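Local coordinates for Galactose/lactose metabolism regulatory protein GAL80 (Saccharomyces cerevisiae, PDB 3BTV) that represses the galactose and lactose metabolic genes of yeast by binding the activator GAL4 and blocking its transcriptional activation when no inducing sugar is present, at residues Gln170-Asp175 with Thr302-Lys307; Glu82-Ser87 with Met107-Phe112; Ile179-Asn184 with Lys293-Asp298; Tyr40-Gln45 with Asn367-Tyr372. The protein carries 1 engineered substitution. One frame throughout, in Å; residues are numbered along the deposited sequence.

Contact 1: residues Gln170-Asp175 with Thr302-Lys307. Engineered in segment 302-307: Arg-304 (natural residue Gly).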
loop_
_atom_site.group_PDB
_atom_site.type_symbol
_atom_site.label_atom_id
_atom_site.label_comp_id
_atom_site.label_asym_id
_atom_site.label_seq_id
_atom_site.Cartn_x
_atom_site.Cartn_y
_atom_site.Cartn_z
ATOM N N GLN B 170 -13.692 21.422 -4.408
ATOM C CA GLN B 170 -14.749 22.194 -3.733
ATOM C C GLN B 170 -14.907 21.903 -2.252
ATOM O O GLN B 170 -15.848 22.385 -1.625
ATOM C CB GLN B 170 -16.084 21.976 -4.430
ATOM C CG GLN B 170 -16.087 22.536 -5.822
ATOM C CD GLN B 170 -17.415 22.343 -6.495
ATOM O OE1 GLN B 170 -18.192 21.458 -6.120
ATOM N NE2 GLN B 170 -17.691 23.162 -7.499
ATOM N N GLY B 171 -14.005 21.107 -1.686
ATOM C CA GLY B 171 -14.036 20.866 -0.255
ATOM C C GLY B 171 -14.967 19.759 0.189
ATOM O O GLY B 171 -15.139 19.544 1.392
ATOM N N TYR B 172 -15.558 19.049 -0.769
ATOM C CA TYR B 172 -16.539 18.018 -0.436
ATOM C C TYR B 172 -15.974 16.902 0.425
ATOM O O TYR B 172 -16.712 16.280 1.180
ATOM C CB TYR B 172 -17.132 17.415 -1.705
ATOM C CG TYR B 172 -18.483 16.770 -1.532
ATOM C CD1 TYR B 172 -19.625 17.546 -1.354
ATOM C CD2 TYR B 172 -18.627 15.385 -1.589
ATOM C CE1 TYR B 172 -20.869 16.958 -1.215
ATOM C CE2 TYR B 172 -19.873 14.785 -1.458
ATOM C CZ TYR B 172 -20.988 15.579 -1.273
ATOM O OH TYR B 172 -22.227 15.006 -1.135
ATOM N N ILE B 173 -14.681 16.608 0.302
ATOM C CA ILE B 173 -14.119 15.549 1.145
ATOM C C ILE B 173 -13.271 16.073 2.300
ATOM O O ILE B 173 -12.812 15.305 3.134
ATOM C CB ILE B 173 -13.385 14.446 0.351
ATOM C CG1 ILE B 173 -12.041 14.926 -0.161
ATOM C CG2 ILE B 173 -14.260 13.897 -0.811
ATOM C CD1 ILE B 173 -11.177 13.754 -0.634
ATOM N N GLY B 174 -13.133 17.390 2.380
ATOM C CA GLY B 174 -12.320 18.009 3.413
ATOM C C GLY B 174 -10.875 17.969 2.941
ATOM O O GLY B 174 -10.617 17.900 1.738
ATOM N N ASP B 175 -9.935 18.018 3.873
ATOM C CA ASP B 175 -8.536 17.838 3.529
ATOM C C ASP B 175 -8.247 16.366 3.278
ATOM O O ASP B 175 -8.842 15.510 3.921
ATOM C CB ASP B 175 -7.671 18.307 4.675
ATOM C CG ASP B 175 -7.871 19.774 4.970
ATOM O OD1 ASP B 175 -8.123 20.523 4.002
ATOM O OD2 ASP B 175 -7.797 20.166 6.157
ATOM N N THR B 302 -10.907 14.211 5.478
ATOM C CA THR B 302 -11.303 14.438 6.867
ATOM C C THR B 302 -12.816 14.458 7.020
ATOM O O THR B 302 -13.314 14.207 8.109
ATOM C CB THR B 302 -10.743 15.756 7.427
ATOM O OG1 THR B 302 -11.076 16.814 6.534
ATOM C CG2 THR B 302 -9.206 15.680 7.552
ATOM N N LYS B 303 -13.537 14.742 5.933
ATOM C CA LYS B 303 -15.006 14.786 5.975
ATOM C C LYS B 303 -15.703 13.611 5.292
ATOM O O LYS B 303 -16.732 13.146 5.767
ATOM C CB LYS B 303 -15.534 16.071 5.336
ATOM C CG LYS B 303 -15.204 17.344 6.103
ATOM C CD LYS B 303 -15.673 18.557 5.322
ATOM C CE LYS B 303 -14.901 19.810 5.716
ATOM N NZ LYS B 303 -15.148 20.230 7.119
ATOM N N ARG B 304 -15.167 13.168 4.158
ATOM C CA ARG B 304 -15.752 12.072 3.401
ATOM C C ARG B 304 -14.650 11.264 2.764
ATOM O O ARG B 304 -13.521 11.751 2.618
ATOM C CB ARG B 304 -16.653 12.592 2.278
ATOM C CG ARG B 304 -17.932 13.289 2.722
ATOM C CD ARG B 304 -18.823 13.564 1.495
ATOM N NE ARG B 304 -20.066 14.230 1.856
ATOM C CZ ARG B 304 -20.164 15.518 2.179
ATOM N NH1 ARG B 304 -19.086 16.294 2.187
ATOM N NH2 ARG B 304 -21.347 16.034 2.495
ATOM N N ASP B 305 -14.974 10.029 2.393
ATOM C CA ASP B 305 -14.066 9.224 1.584
ATOM C C ASP B 305 -14.579 9.172 0.160
ATOM O O ASP B 305 -15.794 9.203 -0.085
ATOM C CB ASP B 305 -13.965 7.799 2.117
ATOM C CG ASP B 305 -13.177 7.719 3.419
ATOM O OD1 ASP B 305 -12.585 8.745 3.836
ATOM O OD2 ASP B 305 -13.153 6.626 4.019
ATOM N N LEU B 306 -13.642 9.069 -0.773
ATOM C CA LEU B 306 -13.949 8.980 -2.192
ATOM C C LEU B 306 -13.230 7.742 -2.707
ATOM O O LEU B 306 -12.084 7.511 -2.363
ATOM C CB LEU B 306 -13.405 10.232 -2.877
ATOM C CG LEU B 306 -13.596 10.500 -4.353
ATOM C CD1 LEU B 306 -13.446 11.999 -4.582
ATOM C CD2 LEU B 306 -12.534 9.749 -5.101
ATOM N N LYS B 307 -13.903 6.958 -3.523
ATOM C CA LYS B 307 -13.304 5.778 -4.133
ATOM C C LYS B 307 -13.633 5.686 -5.632
ATOM O O LYS B 307 -14.799 5.800 -6.055
ATOM C CB LYS B 307 -13.775 4.513 -3.416
ATOM C CG LYS B 307 -13.274 3.223 -4.070
ATOM C CD LYS B 307 -14.237 2.058 -3.797
ATOM C CE LYS B 307 -14.110 1.548 -2.368
ATOM N NZ LYS B 307 -12.715 1.060 -2.092
HETATM O O HOH W 1 -10.878 19.376 7.573
#
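Arg-304, an engineered residue that replaces a glycine, reaches along the backbone of Tyr-172 and ends on its ring. Its CB lies near Tyr-172 O and Ile-173 CA, and CG beside the same Tyr-172 O. The chain is extended from CG to NE (chi3 180°), which carries CD to 3.4 Å from Tyr-172 CE2 and NE over the CE2-CZ side of the ring. Arg-304 CZ stands 3.7 Å from the centroid of the Tyr-172 ring, and the guanidinium lies flat on the phenol with the planes 11° apart, a stacked cation-pi pair. NH2 leans over Tyr-172 CZ and CE1, whereas NH1 does double duty: it sits above the ring and donates to Tyr-172 O at 2.6 Å, in the carbonyl plane and on a lone pair, though the bond is bent (143°). Stack and hydrogen bond together fix the rotation of the group.

The backbones are stitched beside it. Ile-173 O accepts from Lys-303 N at 2.9 Å and, weakly, from Arg-304 N; Thr-302 N donates to Asp-175 O at 2.9 Å, and Asp-175 N makes a weak return bond to Thr-302 OG1. Gly-174, at positive phi and with no side chain, has its CA 3.6 Å from Thr-302 OG1.

The turn follows helix 159-169, which closes in a Schellman motif with Gly-171 as C-prime residue, and leads into strand 176-184. Tyr-172 and Ile-173 pack on Leu-322 of strand 319-324, Tyr-172 OH bonds Glu-354, and Leu-306 lies against Ala-164 and Ile-168 of the helix.

Contact 2: residues Glu82-Ser87 with Met107-Phe112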
loop_
_atom_site.group_PDB
_atom_site.type_symbol
_atom_site.label_atom_id
_atom_site.label_comp_id
_atom_site.label_asym_id
_atom_site.label_seq_id
_atom_site.Cartn_x
_atom_site.Cartn_y
_atom_site.Cartn_z
ATOM N N GLU B 82 8.915 13.235 -45.261
ATOM C CA GLU B 82 9.286 14.594 -45.637
ATOM C C GLU B 82 8.143 15.335 -46.325
ATOM O O GLU B 82 7.793 16.447 -45.935
ATOM C CB GLU B 82 10.508 14.579 -46.550
ATOM C CG GLU B 82 10.813 15.922 -47.176
ATOM C CD GLU B 82 12.167 15.949 -47.842
ATOM O OE1 GLU B 82 12.980 15.042 -47.565
ATOM O OE2 GLU B 82 12.420 16.878 -48.636
ATOM N N SER B 83 7.578 14.721 -47.359
ATOM C CA SER B 83 6.428 15.298 -48.043
ATOM C C SER B 83 5.286 15.520 -47.054
ATOM O O SER B 83 4.727 16.614 -46.968
ATOM C CB SER B 83 5.977 14.388 -49.185
ATOM O OG SER B 83 5.786 13.058 -48.730
ATOM N N PHE B 84 4.952 14.479 -46.299
ATOM C CA PHE B 84 3.910 14.565 -45.277
ATOM C C PHE B 84 4.106 15.779 -44.367
ATOM O O PHE B 84 3.214 16.620 -44.236
ATOM C CB PHE B 84 3.868 13.271 -44.448
ATOM C CG PHE B 84 2.816 13.263 -43.361
ATOM C CD1 PHE B 84 1.498 12.928 -43.650
ATOM C CD2 PHE B 84 3.151 13.571 -42.050
ATOM C CE1 PHE B 84 0.533 12.910 -42.660
ATOM C CE2 PHE B 84 2.184 13.553 -41.036
ATOM C CZ PHE B 84 0.873 13.222 -41.341
ATOM N N ALA B 85 5.283 15.872 -43.752
ATOM C CA ALA B 85 5.559 16.907 -42.755
ATOM C C ALA B 85 5.653 18.308 -43.355
ATOM O O ALA B 85 5.371 19.299 -42.678
ATOM C CB ALA B 85 6.832 16.576 -41.987
ATOM N N SER B 86 6.060 18.382 -44.620
ATOM C CA SER B 86 6.237 19.657 -45.298
ATOM C C SER B 86 4.907 20.240 -45.757
ATOM O O SER B 86 4.730 21.457 -45.779
ATOM C CB SER B 86 7.176 19.497 -46.494
ATOM O OG SER B 86 8.451 19.041 -46.075
ATOM N N SER B 87 3.976 19.362 -46.120
ATOM C CA SER B 87 2.676 19.787 -46.628
ATOM C C SER B 87 2.097 20.936 -45.812
ATOM O O SER B 87 2.309 21.020 -44.606
ATOM C CB SER B 87 1.692 18.615 -46.648
ATOM O OG SER B 87 0.411 19.027 -47.107
ATOM N N MET B 107 11.315 13.493 -34.514
ATOM C CA MET B 107 12.445 14.415 -34.679
ATOM C C MET B 107 12.576 14.958 -36.102
ATOM O O MET B 107 12.567 16.176 -36.296
ATOM C CB MET B 107 13.763 13.806 -34.177
ATOM C CG MET B 107 13.771 13.510 -32.682
ATOM S SD MET B 107 13.244 14.894 -31.638
ATOM C CE MET B 107 14.758 15.835 -31.497
ATOM N N PRO B 108 12.685 14.059 -37.100
ATOM C CA PRO B 108 12.763 14.484 -38.504
ATOM C C PRO B 108 11.480 15.184 -38.930
ATOM O O PRO B 108 11.519 16.167 -39.664
ATOM C CB PRO B 108 12.907 13.159 -39.265
ATOM C CG PRO B 108 13.401 12.171 -38.247
ATOM C CD PRO B 108 12.778 12.595 -36.959
ATOM N N LEU B 109 10.349 14.665 -38.466
ATOM C CA LEU B 109 9.050 15.250 -38.784
ATOM C C LEU B 109 8.993 16.718 -38.358
ATOM O O LEU B 109 8.580 17.582 -39.126
ATOM C CB LEU B 109 7.933 14.448 -38.099
ATOM C CG LEU B 109 6.475 14.783 -38.443
ATOM C CD1 LEU B 109 5.582 13.573 -38.215
ATOM C CD2 LEU B 109 5.975 15.974 -37.635
ATOM N N LEU B 110 9.401 16.992 -37.122
ATOM C CA LEU B 110 9.405 18.361 -36.624
ATOM C C LEU B 110 10.312 19.238 -37.478
ATOM O O LEU B 110 10.032 20.418 -37.690
ATOM C CB LEU B 110 9.861 18.406 -35.168
ATOM C CG LEU B 110 8.774 18.182 -34.123
ATOM C CD1 LEU B 110 9.394 18.010 -32.757
ATOM C CD2 LEU B 110 7.781 19.345 -34.132
ATOM N N GLU B 111 11.399 18.656 -37.972
ATOM C CA GLU B 111 12.325 19.409 -38.809
ATOM C C GLU B 111 11.706 19.753 -40.160
ATOM O O GLU B 111 11.742 20.909 -40.579
ATOM C CB GLU B 111 13.645 18.658 -38.984
ATOM C CG GLU B 111 14.750 19.501 -39.607
ATOM C CD GLU B 111 15.168 20.666 -38.723
ATOM O OE1 GLU B 111 14.658 20.764 -37.586
ATOM O OE2 GLU B 111 16.008 21.482 -39.163
ATOM N N PHE B 112 11.140 18.755 -40.839
ATOM C CA PHE B 112 10.472 18.993 -42.120
ATOM C C PHE B 112 9.252 19.883 -41.900
ATOM O O PHE B 112 8.827 20.615 -42.792
ATOM C CB PHE B 112 10.029 17.675 -42.765
ATOM C CG PHE B 112 11.159 16.735 -43.086
ATOM C CD1 PHE B 112 11.248 15.499 -42.460
ATOM C CD2 PHE B 112 12.123 17.079 -44.024
ATOM C CE1 PHE B 112 12.283 14.627 -42.756
ATOM C CE2 PHE B 112 13.160 16.214 -44.325
ATOM C CZ PHE B 112 13.240 14.987 -43.692
#
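Phe-112 lies against Glu-82 with one ring face taken up by the aliphatic part of the glutamate. Glu-82 CB sits over the ring centre, 3.8 Å from the centroid and 10° off the normal, a CH-pi contact. CG is anti to the backbone N, and the chain runs on extended across the CD2-CE2 side, so that OE1 comes 3.5 Å from Phe-112 CE2 with the carboxylate and ring planes only 14° apart. Beside this, Ala-85 CB points toward the other helix, 3.5 Å from Phe-112 CB and 4.0 Å from Leu-109 CG. Leu-109 CD1 meets the edge of the Phe-84 ring more loosely.

Ser-86 OG, next to Phe-112 CB, turns back to Glu-82 O at 2.7 Å. That oxygen also takes Ser-86 N, from the opposite face of its plane. Asn-115 bonds the same hydroxyl. The helices cross at -52°, with axes 8.2 Å apart, and deeper in the Rossmann domain Phe-84 packs on strand 50-56 and Leu-109 on strand 92-95.

No hydrogen bond spans the pair, so cohesion is by dispersion and CH-pi packing: Glu-82 lays its CB and CG on the ring, while its carboxylate reaches the CE2 side of the same ring.

Contact 3: residues Ile179-Asn184 with Lys293-Asp298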
loop_
_atom_site.group_PDB
_atom_site.type_symbol
_atom_site.label_atom_id
_atom_site.label_comp_id
_atom_site.label_asym_id
_atom_site.label_seq_id
_atom_site.Cartn_x
_atom_site.Cartn_y
_atom_site.Cartn_z
ATOM N N ILE B 179 -4.071 8.271 0.993
ATOM C CA ILE B 179 -4.516 7.687 -0.290
ATOM C C ILE B 179 -3.944 6.291 -0.515
ATOM O O ILE B 179 -2.760 6.066 -0.290
ATOM C CB ILE B 179 -4.041 8.576 -1.472
ATOM C CG1 ILE B 179 -4.575 10.014 -1.327
ATOM C CG2 ILE B 179 -4.387 7.946 -2.822
ATOM C CD1 ILE B 179 -4.121 10.953 -2.431
ATOM N N GLU B 180 -4.760 5.350 -0.974
ATOM C CA GLU B 180 -4.219 4.053 -1.419
ATOM C C GLU B 180 -4.626 3.740 -2.839
ATOM O O GLU B 180 -5.765 3.978 -3.263
ATOM C CB GLU B 180 -4.649 2.895 -0.502
ATOM C CG GLU B 180 -4.127 3.009 0.942
ATOM C CD GLU B 180 -5.000 3.910 1.796
ATOM O OE1 GLU B 180 -6.233 3.822 1.618
ATOM O OE2 GLU B 180 -4.468 4.694 2.629
ATOM N N ILE B 181 -3.699 3.158 -3.567
ATOM C CA ILE B 181 -3.966 2.751 -4.930
ATOM C C ILE B 181 -3.561 1.301 -5.137
ATOM O O ILE B 181 -2.460 0.899 -4.781
ATOM C CB ILE B 181 -3.185 3.620 -5.902
ATOM C CG1 ILE B 181 -3.598 5.079 -5.730
ATOM C CG2 ILE B 181 -3.404 3.137 -7.337
ATOM C CD1 ILE B 181 -2.851 6.019 -6.660
ATOM N N ALA B 182 -4.457 0.520 -5.714
ATOM C CA ALA B 182 -4.152 -0.858 -6.070
ATOM C C ALA B 182 -4.579 -1.057 -7.510
ATOM O O ALA B 182 -5.684 -0.670 -7.889
ATOM C CB ALA B 182 -4.905 -1.799 -5.177
ATOM N N GLY B 183 -3.702 -1.644 -8.318
ATOM C CA GLY B 183 -4.009 -1.877 -9.717
ATOM C C GLY B 183 -3.347 -3.124 -10.272
ATOM O O GLY B 183 -2.517 -3.754 -9.593
ATOM N N ASN B 184 -3.741 -3.490 -11.495
ATOM C CA ASN B 184 -3.052 -4.513 -12.299
ATOM C C ASN B 184 -2.621 -3.959 -13.659
ATOM O O ASN B 184 -3.190 -2.985 -14.141
ATOM C CB ASN B 184 -3.934 -5.741 -12.528
ATOM C CG ASN B 184 -4.088 -6.593 -11.289
ATOM O OD1 ASN B 184 -3.560 -7.703 -11.223
ATOM N ND2 ASN B 184 -4.819 -6.085 -10.299
ATOM N N LYS B 293 -11.568 -6.058 -8.604
ATOM C CA LYS B 293 -11.522 -4.797 -9.318
ATOM C C LYS B 293 -10.135 -4.648 -9.944
ATOM O O LYS B 293 -9.122 -4.974 -9.329
ATOM C CB LYS B 293 -11.827 -3.632 -8.372
ATOM C CG LYS B 293 -13.305 -3.498 -8.040
ATOM C CD LYS B 293 -14.120 -3.368 -9.328
ATOM C CE LYS B 293 -15.554 -2.940 -9.064
ATOM N NZ LYS B 293 -16.214 -2.470 -10.316
ATOM N N ASN B 294 -10.098 -4.175 -11.182
ATOM C CA ASN B 294 -8.853 -3.998 -11.916
ATOM C C ASN B 294 -7.991 -2.855 -11.354
ATOM O O ASN B 294 -6.768 -2.896 -11.413
ATOM C CB ASN B 294 -9.199 -3.741 -13.385
ATOM C CG ASN B 294 -8.003 -3.788 -14.285
ATOM O OD1 ASN B 294 -7.340 -4.820 -14.400
ATOM N ND2 ASN B 294 -7.725 -2.675 -14.954
ATOM N N LEU B 295 -8.651 -1.841 -10.809
ATOM C CA LEU B 295 -7.994 -0.642 -10.326
ATOM C C LEU B 295 -8.868 -0.069 -9.220
ATOM O O LEU B 295 -10.093 0.030 -9.380
ATOM C CB LEU B 295 -7.866 0.372 -11.471
ATOM C CG LEU B 295 -7.301 1.775 -11.189
ATOM C CD1 LEU B 295 -8.315 2.662 -10.506
ATOM C CD2 LEU B 295 -6.037 1.675 -10.353
ATOM N N VAL B 296 -8.259 0.281 -8.090
ATOM C CA VAL B 296 -8.976 1.052 -7.076
ATOM C C VAL B 296 -8.088 2.137 -6.530
ATOM O O VAL B 296 -6.920 1.906 -6.234
ATOM C CB VAL B 296 -9.534 0.202 -5.908
ATOM C CG1 VAL B 296 -9.887 -1.194 -6.381
ATOM C CG2 VAL B 296 -8.556 0.156 -4.755
ATOM N N ILE B 297 -8.663 3.327 -6.446
ATOM C CA ILE B 297 -8.032 4.496 -5.839
ATOM C C ILE B 297 -8.940 4.911 -4.679
ATOM O O ILE B 297 -10.119 5.262 -4.878
ATOM C CB ILE B 297 -7.927 5.637 -6.852
ATOM C CG1 ILE B 297 -7.160 5.163 -8.098
ATOM C CG2 ILE B 297 -7.287 6.880 -6.244
ATOM C CD1 ILE B 297 -7.123 6.199 -9.210
ATOM N N ASP B 298 -8.412 4.794 -3.470
ATOM C CA ASP B 298 -9.125 5.181 -2.250
ATOM C C ASP B 298 -8.541 6.477 -1.742
ATOM O O ASP B 298 -7.363 6.529 -1.396
ATOM C CB ASP B 298 -8.912 4.108 -1.182
ATOM C CG ASP B 298 -9.789 2.889 -1.392
ATOM O OD1 ASP B 298 -9.386 1.790 -0.955
ATOM O OD2 ASP B 298 -10.879 3.030 -1.992
#
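Glu-180 to Gly-183 run antiparallel to Leu-295 to Asp-298, strand axes 4.7 Å apart, with hydrogen-bonded pairs at Glu-180/Asp-298 and Ala-182/Val-296 and non-hydrogen-bonded pairs at Ile-181/Ile-297 and Gly-183/Leu-295. The bonds are short and mostly straight: Asp-298 N to Glu-180 O is 2.8 Å at 173°, and Val-296 N to Ala-182 O, at 2.8 Å, is similarly straight. Asn-184 N to Asn-294 O, at 3.1 Å, is more bent where the strand gives way to a classic bulge formed by Asn-294 and Leu-295 opposite Gly-310.

Ile-181 and Ile-297 lie side by side and point the same way, CG1 of the first 4.1 Å from CG2 of the second. Leu-295, its CG anti to the backbone N (chi1 175°), swings CD2 to 3.4 Å from Ala-182 O and close to the CA of Gly-183, which has no side chain there. The other face carries Ala-182 CB against Val-296 CG2 and two acids: Glu-180 OE1 stands 4.5 Å from Asp-298 OD1, carboxylate planes 60° apart. The likely repulsion is eased by separate partners, His-300 for Glu-180 and a salt bridge from Lys-307 for Asp-298; Glu-180 OE2 also has a weak bond to Ser-281 of the second subunit.

Both strands belong to the large mixed sheet of the C-terminal domain. Strand 276-283 continues it beyond 176-184, bonding Ile-179, Ile-181 and Gly-183, while strand 305-310 flanks 295-301. Helix 209-225 packs on Ile-179 and Ile-181, with Thr-217 and Leu-221 on Ile-181.

Contact 4: residues Tyr40-Gln45 with Asn367-Tyr372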
loop_
_atom_site.group_PDB
_atom_site.type_symbol
_atom_site.label_atom_id
_atom_site.label_comp_id
_atom_site.label_asym_id
_atom_site.label_seq_id
_atom_site.Cartn_x
_atom_site.Cartn_y
_atom_site.Cartn_z
ATOM N N TYR B 40 -10.089 7.623 -34.549
ATOM C CA TYR B 40 -10.966 7.753 -35.708
ATOM C C TYR B 40 -12.422 8.033 -35.327
ATOM O O TYR B 40 -13.009 9.017 -35.781
ATOM C CB TYR B 40 -10.871 6.546 -36.646
ATOM C CG TYR B 40 -11.850 6.635 -37.795
ATOM C CD1 TYR B 40 -12.892 5.724 -37.919
ATOM C CD2 TYR B 40 -11.754 7.651 -38.738
ATOM C CE1 TYR B 40 -13.800 5.808 -38.964
ATOM C CE2 TYR B 40 -12.659 7.744 -39.790
ATOM C CZ TYR B 40 -13.680 6.821 -39.897
ATOM O OH TYR B 40 -14.582 6.910 -40.939
ATOM N N PRO B 41 -13.015 7.164 -34.501
ATOM C CA PRO B 41 -14.397 7.407 -34.080
ATOM C C PRO B 41 -14.609 8.843 -33.593
ATOM O O PRO B 41 -15.607 9.471 -33.945
ATOM C CB PRO B 41 -14.583 6.413 -32.930
ATOM C CG PRO B 41 -13.695 5.272 -33.296
ATOM C CD PRO B 41 -12.485 5.897 -33.960
ATOM N N ALA B 42 -13.670 9.359 -32.804
ATOM C CA ALA B 42 -13.758 10.731 -32.307
ATOM C C ALA B 42 -13.810 11.755 -33.441
ATOM O O ALA B 42 -14.723 12.581 -33.507
ATOM C CB ALA B 42 -12.600 11.031 -31.374
ATOM N N ILE B 43 -12.825 11.703 -34.330
ATOM C CA ILE B 43 -12.755 12.640 -35.444
ATOM C C ILE B 43 -13.971 12.508 -36.360
ATOM O O ILE B 43 -14.404 13.480 -36.988
ATOM C CB ILE B 43 -11.472 12.431 -36.270
ATOM C CG1 ILE B 43 -10.234 12.596 -35.383
ATOM C CG2 ILE B 43 -11.432 13.390 -37.459
ATOM C CD1 ILE B 43 -8.924 12.432 -36.124
ATOM N N LEU B 44 -14.520 11.299 -36.428
ATOM C CA LEU B 44 -15.673 11.026 -37.276
ATOM C C LEU B 44 -16.891 11.789 -36.769
ATOM O O LEU B 44 -17.671 12.337 -37.549
ATOM C CB LEU B 44 -15.961 9.526 -37.296
ATOM C CG LEU B 44 -17.042 9.027 -38.254
ATOM C CD1 LEU B 44 -16.761 9.498 -39.673
ATOM C CD2 LEU B 44 -17.134 7.512 -38.196
ATOM N N GLN B 45 -17.032 11.832 -35.452
ATOM C CA GLN B 45 -18.182 12.458 -34.814
ATOM C C GLN B 45 -18.082 13.985 -34.824
ATOM O O GLN B 45 -19.094 14.687 -34.880
ATOM C CB GLN B 45 -18.321 11.938 -33.384
ATOM C CG GLN B 45 -19.736 11.995 -32.837
ATOM C CD GLN B 45 -19.969 10.964 -31.754
ATOM O OE1 GLN B 45 -19.061 10.220 -31.386
ATOM N NE2 GLN B 45 -21.191 10.910 -31.239
ATOM N N ASN B 367 -13.048 8.711 -23.523
ATOM C CA ASN B 367 -12.024 9.587 -22.981
ATOM C C ASN B 367 -11.253 10.299 -24.080
ATOM O O ASN B 367 -11.043 11.511 -24.007
ATOM C CB ASN B 367 -11.102 8.833 -22.029
ATOM C CG ASN B 367 -11.833 8.361 -20.792
ATOM O OD1 ASN B 367 -12.984 8.722 -20.586
ATOM N ND2 ASN B 367 -11.168 7.563 -19.957
ATOM N N ILE B 368 -10.851 9.555 -25.107
ATOM C CA ILE B 368 -10.158 10.173 -26.236
ATOM C C ILE B 368 -11.077 11.163 -26.947
ATOM O O ILE B 368 -10.628 12.194 -27.449
ATOM C CB ILE B 368 -9.631 9.136 -27.260
ATOM C CG1 ILE B 368 -8.317 8.512 -26.777
ATOM C CG2 ILE B 368 -9.382 9.804 -28.593
ATOM C CD1 ILE B 368 -8.488 7.533 -25.640
ATOM N N HIS B 369 -12.368 10.856 -26.976
ATOM C CA HIS B 369 -13.318 11.732 -27.647
ATOM C C HIS B 369 -13.354 13.075 -26.941
ATOM O O HIS B 369 -13.339 14.130 -27.575
ATOM C CB HIS B 369 -14.717 11.118 -27.645
ATOM C CG HIS B 369 -15.732 11.943 -28.374
ATOM N ND1 HIS B 369 -16.580 12.820 -27.734
ATOM C CD2 HIS B 369 -16.023 12.035 -29.694
ATOM C CE1 HIS B 369 -17.356 13.412 -28.625
ATOM N NE2 HIS B 369 -17.037 12.954 -29.822
ATOM N N ARG B 370 -13.389 13.018 -25.614
ATOM C CA ARG B 370 -13.526 14.211 -24.790
ATOM C C ARG B 370 -12.252 15.040 -24.840
ATOM O O ARG B 370 -12.274 16.252 -24.621
ATOM C CB ARG B 370 -13.901 13.831 -23.348
ATOM C CG ARG B 370 -15.371 13.430 -23.206
ATOM C CD ARG B 370 -15.665 12.680 -21.912
ATOM N NE ARG B 370 -15.633 13.549 -20.733
ATOM C CZ ARG B 370 -16.703 13.905 -20.022
ATOM N NH1 ARG B 370 -17.917 13.467 -20.351
ATOM N NH2 ARG B 370 -16.558 14.699 -18.971
ATOM N N LEU B 371 -11.140 14.379 -25.140
ATOM C CA LEU B 371 -9.874 15.079 -25.343
ATOM C C LEU B 371 -9.927 15.910 -26.635
ATOM O O LEU B 371 -9.568 17.087 -26.650
ATOM C CB LEU B 371 -8.715 14.078 -25.396
ATOM C CG LEU B 371 -7.329 14.645 -25.698
ATOM C CD1 LEU B 371 -7.006 15.808 -24.764
ATOM C CD2 LEU B 371 -6.278 13.543 -25.594
ATOM N N TYR B 372 -10.374 15.283 -27.719
ATOM C CA TYR B 372 -10.555 15.982 -28.988
ATOM C C TYR B 372 -11.505 17.155 -28.824
ATOM O O TYR B 372 -11.238 18.250 -29.308
ATOM C CB TYR B 372 -11.086 15.037 -30.067
ATOM C CG TYR B 372 -9.993 14.374 -30.868
ATOM C CD1 TYR B 372 -9.440 13.172 -30.456
ATOM C CD2 TYR B 372 -9.501 14.963 -32.031
ATOM C CE1 TYR B 372 -8.430 12.572 -31.175
ATOM C CE2 TYR B 372 -8.490 14.367 -32.761
ATOM C CZ TYR B 372 -7.959 13.171 -32.325
ATOM O OH TYR B 372 -6.955 12.560 -33.032
#
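Ala-42 points its CB toward segment 367-372, and the larger side chains are arranged round its methyl group. His-369 has its CG anti to the backbone N, which brings the imidazole to Ala-42, CD2 lying 3.7 Å from Ala-42 CA; that CA meets the ring at its edge, near the ring plane. On the neighbouring turn Tyr-372 sets CD1 3.9 Å from Ala-42 CB. Its chi1 of -91° is off the usual staggered value, and in this pose the ring slants past Ile-43, whose CG1 is 3.6 Å from Tyr-372 CE2 and whose CD1 runs on toward the hydroxyl. Gln-45, extended beyond CG, crosses His-369 at about a right angle, the amide plane 53° from the imidazole; OE1 is 3.7 Å from His-369 NE2, too far for a hydrogen bond.

The helices cross at -45° with their axes 8.8 Å apart, joining the Rossmann domain to long helix 363-380. Tyr-372 is held from outside by His-39, bonded to its OH, and by the ring of Phe-50, edge-to-face.

No hydrogen bond crosses the pair, and the packing at Ala-42 is van der Waals contact. His-369 NE2 is buried with no partner in the model, so burial leaves this nitrogen without a hydrogen bond, Gln-45 OE1 being too distant to supply one.

How the contacts relate
Contacts 1 and 3 share the large mixed sheet of the C-terminal domain: strands 295-301 and 305-310 are neighbours in it, and the salt bridge from Lys-307 to Asp-298 joins the two contacts directly. Both are rich in backbone hydrogen bonds, contact 3 in regular strand pairing, contact 1 in a turn beside a cation-pi stack made by the engineered Arg-304. Contacts 2 and 4 are helix pairs without a hydrogen bond between their segments. Contact 4 is the buried one, its centre about 15 Å from the centre of the chain, and ties the Rossmann domain to helix 363-380; contact 2 lies partly buried within that domain, on the opposite side of the chain's centre from contacts 1 and 3.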